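Long-range contact in KLLA0B12012p (Kluyveromyces lactis, PDB 6Y3P), which is the C-terminal ATP-grasp domain of Pby1, a direct partner of the mRNA decapping enzyme Dcp2, and probably binds ATP: residues Q228-D233 and F391-K396. Sequence-based numbering, arbitrary orientation.
Sequences QVFVYD and FVEVLK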
loop_
_atom_site.group_PDB
_atom_site.type_symbol
_atom_site.label_atom_id
_atom_site.label_comp_id
_atom_site.label_asym_id
_atom_site.label_seq_id
_atom_site.Cartn_x
_atom_site.Cartn_y
_atom_site.Cartn_z
ATOM N N GLN A 228 -8.514 -13.495 -6.888
ATOM C CA GLN A 228 -8.113 -14.048 -5.606
ATOM C C GLN A 228 -7.166 -13.067 -4.976
ATOM O O GLN A 228 -6.301 -12.513 -5.663
ATOM C CB GLN A 228 -7.443 -15.393 -5.764
ATOM C CG GLN A 228 -8.440 -16.539 -5.856
ATOM C CD GLN A 228 -7.713 -17.796 -6.212
ATOM O OE1 GLN A 228 -7.154 -17.911 -7.307
ATOM N NE2 GLN A 228 -7.609 -18.716 -5.258
ATOM N N VAL A 229 -7.360 -12.798 -3.681
ATOM C CA VAL A 229 -6.527 -11.860 -2.934
ATOM C C VAL A 229 -5.814 -12.616 -1.834
ATOM O O VAL A 229 -6.452 -13.310 -1.047
ATOM C CB VAL A 229 -7.263 -10.605 -2.411
ATOM C CG1 VAL A 229 -6.253 -9.602 -1.838
ATOM C CG2 VAL A 229 -8.114 -9.947 -3.503
ATOM N N PHE A 230 -4.480 -12.516 -1.823
ATOM C CA PHE A 230 -3.638 -13.232 -0.896
ATOM C C PHE A 230 -2.790 -12.272 -0.106
ATOM O O PHE A 230 -2.067 -11.450 -0.676
ATOM C CB PHE A 230 -2.734 -14.207 -1.649
ATOM C CG PHE A 230 -3.458 -15.287 -2.407
ATOM C CD1 PHE A 230 -3.811 -16.478 -1.785
ATOM C CD2 PHE A 230 -3.770 -15.125 -3.751
ATOM C CE1 PHE A 230 -4.466 -17.481 -2.488
ATOM C CE2 PHE A 230 -4.415 -16.133 -4.454
ATOM C CZ PHE A 230 -4.767 -17.301 -3.816
ATOM N N VAL A 231 -2.895 -12.361 1.212
ATOM C CA VAL A 231 -2.089 -11.546 2.109
ATOM C C VAL A 231 -0.945 -12.425 2.617
ATOM O O VAL A 231 -1.154 -13.564 3.027
ATOM C CB VAL A 231 -2.940 -10.937 3.246
ATOM C CG1 VAL A 231 -2.071 -10.275 4.303
ATOM C CG2 VAL A 231 -3.966 -9.946 2.701
ATOM N N TYR A 232 0.268 -11.905 2.522
ATOM C CA TYR A 232 1.481 -12.544 3.012
ATOM C C TYR A 232 1.641 -12.153 4.505
ATOM O O TYR A 232 1.814 -10.972 4.825
ATOM C CB TYR A 232 2.694 -12.107 2.163
ATOM C CG TYR A 232 3.952 -12.868 2.504
ATOM C CD1 TYR A 232 3.937 -14.258 2.644
ATOM C CD2 TYR A 232 5.160 -12.209 2.673
ATOM C CE1 TYR A 232 5.092 -14.966 2.978
ATOM C CE2 TYR A 232 6.325 -12.908 2.995
ATOM C CZ TYR A 232 6.284 -14.286 3.144
ATOM O OH TYR A 232 7.432 -14.970 3.436
ATOM N N ASP A 233 1.518 -13.146 5.402
ATOM C CA ASP A 233 1.547 -12.956 6.859
ATOM C C ASP A 233 2.917 -12.660 7.471
ATOM O O ASP A 233 2.968 -12.363 8.655
ATOM C CB ASP A 233 0.890 -14.139 7.599
ATOM C CG ASP A 233 -0.614 -13.970 7.751
ATOM O OD1 ASP A 233 -1.136 -12.897 7.355
ATOM O OD2 ASP A 233 -1.267 -14.905 8.264
ATOM N N PHE A 391 0.589 -17.572 3.310
ATOM C CA PHE A 391 0.002 -16.941 2.115
ATOM C C PHE A 391 -1.493 -17.224 2.207
ATOM O O PHE A 391 -1.961 -18.272 1.780
ATOM C CB PHE A 391 0.604 -17.543 0.848
ATOM C CG PHE A 391 0.555 -16.671 -0.384
ATOM C CD1 PHE A 391 1.264 -15.469 -0.437
ATOM C CD2 PHE A 391 -0.096 -17.104 -1.537
ATOM C CE1 PHE A 391 1.279 -14.700 -1.600
ATOM C CE2 PHE A 391 -0.063 -16.339 -2.709
ATOM C CZ PHE A 391 0.614 -15.140 -2.727
ATOM N N VAL A 392 -2.224 -16.305 2.818
ATOM C CA VAL A 392 -3.634 -16.493 3.139
ATOM C C VAL A 392 -4.601 -15.838 2.146
ATOM O O VAL A 392 -4.527 -14.632 1.907
ATOM C CB VAL A 392 -3.857 -15.996 4.595
ATOM C CG1 VAL A 392 -5.291 -16.239 5.073
ATOM C CG2 VAL A 392 -2.840 -16.627 5.552
ATOM N N GLU A 393 -5.545 -16.631 1.625
ATOM C CA GLU A 393 -6.585 -16.139 0.734
ATOM C C GLU A 393 -7.641 -15.417 1.564
ATOM O O GLU A 393 -8.337 -16.065 2.350
ATOM C CB GLU A 393 -7.208 -17.266 -0.060
ATOM C CG GLU A 393 -7.949 -16.744 -1.271
ATOM C CD GLU A 393 -8.907 -17.766 -1.829
ATOM O OE1 GLU A 393 -10.083 -17.769 -1.403
ATOM O OE2 GLU A 393 -8.456 -18.624 -2.616
ATOM N N VAL A 394 -7.749 -14.075 1.387
ATOM C CA VAL A 394 -8.638 -13.211 2.171
ATOM C C VAL A 394 -9.893 -12.796 1.401
ATOM O O VAL A 394 -10.858 -12.314 1.998
ATOM C CB VAL A 394 -7.880 -11.987 2.763
ATOM C CG1 VAL A 394 -6.734 -12.435 3.651
ATOM C CG2 VAL A 394 -7.371 -11.045 1.662
ATOM N N LEU A 395 -9.875 -12.965 0.081
ATOM C CA LEU A 395 -11.018 -12.668 -0.785
ATOM C C LEU A 395 -10.924 -13.488 -2.024
ATOM O O LEU A 395 -9.829 -13.657 -2.565
ATOM C CB LEU A 395 -11.098 -11.174 -1.164
ATOM C CG LEU A 395 -12.355 -10.731 -1.939
ATOM C CD1 LEU A 395 -13.614 -10.725 -1.036
ATOM C CD2 LEU A 395 -12.148 -9.383 -2.617
ATOM N N LYS A 396 -12.077 -13.979 -2.486
ATOM C CA LYS A 396 -12.211 -14.695 -3.743
ATOM C C LYS A 396 -13.487 -14.241 -4.410
ATOM O O LYS A 396 -14.566 -14.359 -3.818
ATOM C CB LYS A 396 -12.213 -16.212 -3.533
ATOM C CG LYS A 396 -12.006 -17.018 -4.818
ATOM C CD LYS A 396 -12.864 -18.307 -4.865
ATOM C CE LYS A 396 -12.418 -19.434 -3.956
ATOM N NZ LYS A 396 -11.111 -20.021 -4.363
#
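Q228 reaches across to E393 with its side-chain amide. NE2 donates to E393 OE2 at 2.8 Å, in the amide plane but from above the carboxylate plane, which stands 78° from the amide. The same OE2 receives a weak bond from K396 NZ, part of a salt bridge, at 3.5 Å. The Q228 and K396 chains run side by side. V229 lies opposite a beta bulge at V394: its N donates to L395 O at 2.8 Å, and its O accepts from V394 N. V394 is the extra residue. Its CG2 meets both V229 CG1 and, at 3.7 Å, V231 CG2. Beyond the bulge F230 faces E393 in a non-hydrogen-bonded pair. Its CB sits over one face of the F391 ring, 3.7 Å from the centroid, a CH-pi contact. The two rings are nearly parallel, 6° apart, but offset, with little overlap. F391 CG lies anti to its own backbone N (chi1 -156°), which carries the ring under F230. V231 N donates to V392 O and V392 N to V231 O, each at 2.9 Å. Y232 CD1 lies at the edge of the F391 ring, while its OH bonds to L362 O. D233 OD2 brushes V392 CG2, and its OD1 is bonded to H301. The contact adds the C-terminal strand 391-396 antiparallel to strand 228-239 of the six-stranded ATP-grasp sheet. Helix 290-313 packs on V229 and V231; helix 357-375 covers Y232 and F391. The chemistry implies an apolar, backbone-bonded seam with a polar end, where K396 and Q228 probably stabilise the charge on E393.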